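Local coordinates for putative transcriptional regulator protein (Vibrio parahaemolyticus, PDB 3ER6), which probably acts as a DNA-binding transcription regulator of the AraC type, the part described here being its DJ-1/PfpI-like domain, which lacks the helix-turn-helix region, at residues Val133-Ser136 with Tyr137-His140; Asp91-Pro95 with Ala96-Trp100. The protein carries 1 engineered substitution. All coordinates share one frame; numbering follows the deposited sequence. Where two conformers were deposited one is given.

Contact 1 (Val133-Ser136 with Tyr137-His140); sequences VMHS and YFAH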
loop_
_atom_site.group_PDB
_atom_site.type_symbol
_atom_site.label_atom_id
_atom_site.label_comp_id
_atom_site.label_asym_id
_atom_site.label_seq_id
_atom_site.Cartn_x
_atom_site.Cartn_y
_atom_site.Cartn_z
ATOM N N VAL A 133 -19.583 5.309 -2.772
ATOM C CA VAL A 133 -18.678 6.328 -2.216
ATOM C C VAL A 133 -17.551 6.604 -3.230
ATOM O O VAL A 133 -17.158 5.719 -3.972
ATOM C CB VAL A 133 -18.085 5.822 -0.858
ATOM C CG1 VAL A 133 -19.205 5.662 0.187
ATOM C CG2 VAL A 133 -17.299 4.471 -1.044
ATOM N N MET A 134 -17.020 7.822 -3.281
ATOM C CA MET A 134 -15.809 8.014 -4.073
ATOM C C MET A 134 -15.048 9.143 -3.432
ATOM O O MET A 134 -15.689 10.004 -2.783
ATOM C CB MET A 134 -16.138 8.309 -5.545
ATOM C CG MET A 134 -14.925 8.546 -6.481
ATOM S SD MET A 134 -13.529 7.315 -6.452
ATOM C CE MET A 134 -14.436 5.844 -6.678
ATOM N N HIS A 135 -13.719 9.167 -3.571
ATOM C CA HIS A 135 -12.955 10.259 -2.997
ATOM C C HIS A 135 -13.110 11.510 -3.888
ATOM O O HIS A 135 -13.608 11.438 -5.041
ATOM C CB HIS A 135 -11.471 9.867 -2.788
ATOM C CG HIS A 135 -10.841 9.222 -3.979
ATOM N ND1 HIS A 135 -10.667 9.877 -5.172
ATOM C CD2 HIS A 135 -10.383 7.951 -4.173
ATOM C CE1 HIS A 135 -10.109 9.052 -6.045
ATOM N NE2 HIS A 135 -9.932 7.879 -5.464
ATOM N N SER A 136 -12.693 12.663 -3.377
ATOM C CA SER A 136 -12.910 13.925 -4.067
ATOM C C SER A 136 -12.233 14.015 -5.423
ATOM O O SER A 136 -12.716 14.704 -6.320
ATOM C CB SER A 136 -12.441 15.105 -3.195
ATOM O OG SER A 136 -13.236 15.186 -2.022
ATOM N N TYR A 137 -11.094 13.341 -5.575
ATOM C CA TYR A 137 -10.382 13.474 -6.843
ATOM C C TYR A 137 -11.239 12.930 -8.020
ATOM O O TYR A 137 -11.295 13.545 -9.101
ATOM C CB TYR A 137 -9.005 12.796 -6.807
ATOM C CG TYR A 137 -8.220 13.166 -8.039
ATOM C CD1 TYR A 137 -7.810 14.468 -8.237
ATOM C CD2 TYR A 137 -7.962 12.239 -9.035
ATOM C CE1 TYR A 137 -7.112 14.833 -9.362
ATOM C CE2 TYR A 137 -7.291 12.597 -10.173
ATOM C CZ TYR A 137 -6.867 13.897 -10.327
ATOM O OH TYR A 137 -6.205 14.257 -11.458
ATOM N N PHE A 138 -11.921 11.804 -7.821
ATOM C CA PHE A 138 -12.738 11.255 -8.902
ATOM C C PHE A 138 -14.279 11.341 -8.719
ATOM O O PHE A 138 -15.027 10.750 -9.505
ATOM C CB PHE A 138 -12.277 9.830 -9.293
ATOM C CG PHE A 138 -11.057 9.827 -10.212
ATOM C CD1 PHE A 138 -11.079 10.544 -11.408
ATOM C CD2 PHE A 138 -9.908 9.122 -9.896
ATOM C CE1 PHE A 138 -10.000 10.571 -12.254
ATOM C CE2 PHE A 138 -8.821 9.159 -10.732
ATOM C CZ PHE A 138 -8.859 9.889 -11.909
ATOM N N ALA A 139 -14.752 12.080 -7.710
ATOM C CA ALA A 139 -16.193 12.110 -7.445
ATOM C C ALA A 139 -17.010 12.752 -8.572
ATOM O O ALA A 139 -18.131 12.290 -8.905
ATOM C CB ALA A 139 -16.527 12.807 -6.111
ATOM N N HIS A 140 -16.468 13.823 -9.162
ATOM C CA HIS A 140 -17.162 14.445 -10.293
ATOM C C HIS A 140 -17.380 13.454 -11.450
ATOM O O HIS A 140 -18.477 13.298 -11.964
ATOM C CB HIS A 140 -16.402 15.668 -10.810
ATOM C CG HIS A 140 -17.091 16.321 -11.966
ATOM N ND1 HIS A 140 -18.219 17.107 -11.812
ATOM C CD2 HIS A 140 -16.867 16.244 -13.299
ATOM C CE1 HIS A 140 -18.635 17.514 -12.999
ATOM N NE2 HIS A 140 -17.834 17.000 -13.917
HETATM O O HOH W 1 -14.031 15.001 -8.594
#
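H135, Y137 and S136 carry this local contact, where the loop turns into helix 136-145. The H135 imidazole lies alongside the first turn: with chi1 at 48°, its CG is wedged between the backbone N and the carbonyl carbon. H135 ND1 lies 3.7 Å from Y137 CB, and the backbone N of Y137 sits at the ring edge, in its plane. On one face of the imidazole stands M134 SD, 3.7 Å above the plane and over its centre. The M134 chain, bent at chi2 and chi3, also brings M134 SD to 4.0 Å from F138 CB. Y137 CD2 lies 3.6 Å above one face of the F138 ring, offset toward its rim, while S136 CB meets Y137 N. The main chain adds a weak bond from F138 N to H135 O (3.3 Å, N-H...O angle 127°). A water donates to S136 O at 2.6 Å and accepts from H140 N at 2.8 Å, bridging two positions one helical turn apart. H135 NE2 is hydrogen-bonded to D115 OD1, between strand 110-114 and helix 117-124, where DJ-1/PfpI relatives carry the nucleophile elbow; the pair is consistent with the position of that family's active site. Y137 packs on Q194 of the second subunit. M134 and F138 both lean on F119 of helix 117-124, and M134 and A139 touch L151 of strand 150-151.

Contact 2 (Asp91-Pro95 with Ala96-Trp100); sequences DKIDP and ALFDW. Engineered in segment 91-95: K92 (natural residue Asn).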
loop_
_atom_site.group_PDB
_atom_site.type_symbol
_atom_site.label_atom_id
_atom_site.label_comp_id
_atom_site.label_asym_id
_atom_site.label_seq_id
_atom_site.Cartn_x
_atom_site.Cartn_y
_atom_site.Cartn_z
ATOM N N ASP A 91 -13.391 1.641 -20.228
ATOM C CA ASP A 91 -13.985 1.096 -21.442
ATOM C C ASP A 91 -13.070 0.100 -22.108
ATOM O O ASP A 91 -13.486 -0.578 -23.042
ATOM C CB ASP A 91 -14.357 2.209 -22.447
ATOM C CG ASP A 91 -15.618 2.979 -22.019
ATOM O OD1 ASP A 91 -16.291 2.557 -21.022
ATOM O OD2 ASP A 91 -15.934 4.009 -22.681
ATOM N N LYS A 92 -11.832 0.028 -21.650
ATOM C CA LYS A 92 -10.849 -0.869 -22.237
ATOM C C LYS A 92 -10.792 -2.224 -21.523
ATOM O O LYS A 92 -10.084 -3.140 -21.960
ATOM C CB LYS A 92 -9.458 -0.224 -22.264
ATOM C CG LYS A 92 -9.402 1.111 -22.991
ATOM C CD LYS A 92 -8.004 1.737 -22.851
ATOM C CE LYS A 92 -7.259 1.759 -24.184
ATOM N NZ LYS A 92 -6.295 0.602 -24.345
ATOM N N ILE A 93 -11.550 -2.368 -20.439
ATOM C CA ILE A 93 -11.503 -3.600 -19.671
ATOM C C ILE A 93 -12.150 -4.737 -20.452
ATOM O O ILE A 93 -13.239 -4.590 -20.986
ATOM C CB ILE A 93 -12.215 -3.429 -18.299
ATOM C CG1 ILE A 93 -11.402 -2.452 -17.443
ATOM C CG2 ILE A 93 -12.367 -4.791 -17.569
ATOM C CD1 ILE A 93 -12.038 -2.172 -16.082
ATOM N N ASP A 94 -11.466 -5.868 -20.524
ATOM C CA ASP A 94 -11.976 -7.052 -21.208
ATOM C C ASP A 94 -13.409 -7.376 -20.745
ATOM O O ASP A 94 -13.656 -7.582 -19.577
ATOM C CB ASP A 94 -11.010 -8.203 -20.859
ATOM C CG ASP A 94 -11.254 -9.464 -21.634
ATOM O OD1 ASP A 94 -12.266 -9.588 -22.358
ATOM O OD2 ASP A 94 -10.411 -10.374 -21.434
ATOM N N PRO A 95 -14.364 -7.456 -21.676
ATOM C CA PRO A 95 -15.739 -7.853 -21.286
ATOM C C PRO A 95 -15.836 -9.196 -20.572
ATOM O O PRO A 95 -16.728 -9.397 -19.732
ATOM C CB PRO A 95 -16.471 -7.965 -22.618
ATOM C CG PRO A 95 -15.477 -7.673 -23.693
ATOM C CD PRO A 95 -14.265 -7.045 -23.089
ATOM N N ALA A 96 -14.992 -10.150 -20.950
ATOM C CA ALA A 96 -14.970 -11.445 -20.274
ATOM C C ALA A 96 -14.622 -11.296 -18.788
ATOM O O ALA A 96 -15.052 -12.100 -17.949
ATOM C CB ALA A 96 -14.025 -12.390 -20.951
ATOM N N LEU A 97 -13.849 -10.259 -18.475
ATOM C CA LEU A 97 -13.485 -9.988 -17.079
ATOM C C LEU A 97 -14.710 -9.419 -16.344
ATOM O O LEU A 97 -14.962 -9.798 -15.203
ATOM C CB LEU A 97 -12.311 -9.032 -17.019
ATOM C CG LEU A 97 -11.405 -8.961 -15.791
ATOM C CD1 LEU A 97 -10.825 -10.348 -15.302
ATOM C CD2 LEU A 97 -10.258 -8.055 -16.151
ATOM N N PHE A 98 -15.467 -8.512 -16.985
ATOM C CA PHE A 98 -16.762 -8.117 -16.411
ATOM C C PHE A 98 -17.674 -9.319 -16.206
ATOM O O PHE A 98 -18.381 -9.379 -15.216
ATOM C CB PHE A 98 -17.483 -7.069 -17.277
ATOM C CG PHE A 98 -17.031 -5.684 -17.023
ATOM C CD1 PHE A 98 -17.401 -5.041 -15.844
ATOM C CD2 PHE A 98 -16.224 -5.027 -17.923
ATOM C CE1 PHE A 98 -16.987 -3.719 -15.589
ATOM C CE2 PHE A 98 -15.794 -3.730 -17.682
ATOM C CZ PHE A 98 -16.180 -3.065 -16.495
ATOM N N ASP A 99 -17.686 -10.275 -17.149
ATOM C CA ASP A 99 -18.552 -11.427 -16.985
ATOM C C ASP A 99 -18.103 -12.211 -15.769
ATOM O O ASP A 99 -18.904 -12.670 -15.000
ATOM C CB ASP A 99 -18.534 -12.360 -18.222
ATOM C CG ASP A 99 -19.164 -11.713 -19.469
ATOM O OD1 ASP A 99 -19.936 -10.745 -19.311
ATOM O OD2 ASP A 99 -18.860 -12.160 -20.613
ATOM N N TRP A 100 -16.786 -12.356 -15.594
ATOM C CA TRP A 100 -16.239 -13.117 -14.472
ATOM C C TRP A 100 -16.590 -12.483 -13.085
ATOM O O TRP A 100 -17.029 -13.162 -12.180
ATOM C CB TRP A 100 -14.720 -13.226 -14.708
ATOM C CG TRP A 100 -13.927 -13.916 -13.654
ATOM C CD1 TRP A 100 -13.883 -15.265 -13.395
ATOM C CD2 TRP A 100 -12.933 -13.304 -12.825
ATOM N NE1 TRP A 100 -12.961 -15.518 -12.407
ATOM C CE2 TRP A 100 -12.375 -14.329 -12.027
ATOM C CE3 TRP A 100 -12.530 -11.981 -12.620
ATOM C CZ2 TRP A 100 -11.412 -14.078 -11.052
ATOM C CZ3 TRP A 100 -11.533 -11.715 -11.651
ATOM C CH2 TRP A 100 -10.988 -12.780 -10.870
#
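The F98 ring meets the loop mainly through I93, whose CG2 comes in obliquely and stands 3.6 Å from F98 CE2. P95 CA lies at the ring edge, near its plane, while D94 O is a second oblique neighbour. The I93 and F98 side chains cross at about a right angle. With chi1 of I93 at -67° placing CG1 beside the backbone N, CG2 falls anti to that N and is the methyl that meets the helix; I93 CG2 also reaches L97 CD2 at 4.1 Å. The other flat group, the D94 carboxylate, is met from above its plane: A96 N donates to D94 OD1 at 3.1 Å, 61° out of that plane, and A96 CB lies 3.6 Å from the same OD1.

D94 occupies the N-cap position of helix 95-106, and this is its capping bond; P95 follows in the first turn, where a proline has no N-H to leave without an acceptor. The carboxylate thus faces the amino end of the helix, an arrangement expected to be stabilised by the helix dipole. D94 O grips the same turn twice: F98 N approaches in the carbonyl plane at 3.3 Å (N-H...O 158°), whereas L97 N, at 2.9 Å, lies above it. One residue on, D99 N donates to P95 O at 2.9 Å, and the D99 side chain folds back so that its CG stands 3.4 Å from that oxygen. Outside the segments, I93 and F98 both rest on V120 of helix 117-124, and L97 and A96 touch W69, whose ring also meets that of W100.

From the N terminus the chain reaches contact 2 first: the loop after helix 86-89 runs straight into helix 95-106, and the contact spans only that junction. The chain then passes through strand 110-114 of the six-stranded sheet and helix 117-124 before strand 131-132 leads to contact 1, which likewise spans only the junction of a loop with helix 136-145. Neither closes a loop over any distance. The two follow in series, neither nested nor crossed, with centres about 23 Å apart and nearest atoms about 12 Å apart. What they share is helix 117-124: V120 receives contact 2, while I118 and F119 receive contact 1. Unlike contact 1, contact 2 is touched by no other chain of the assembly.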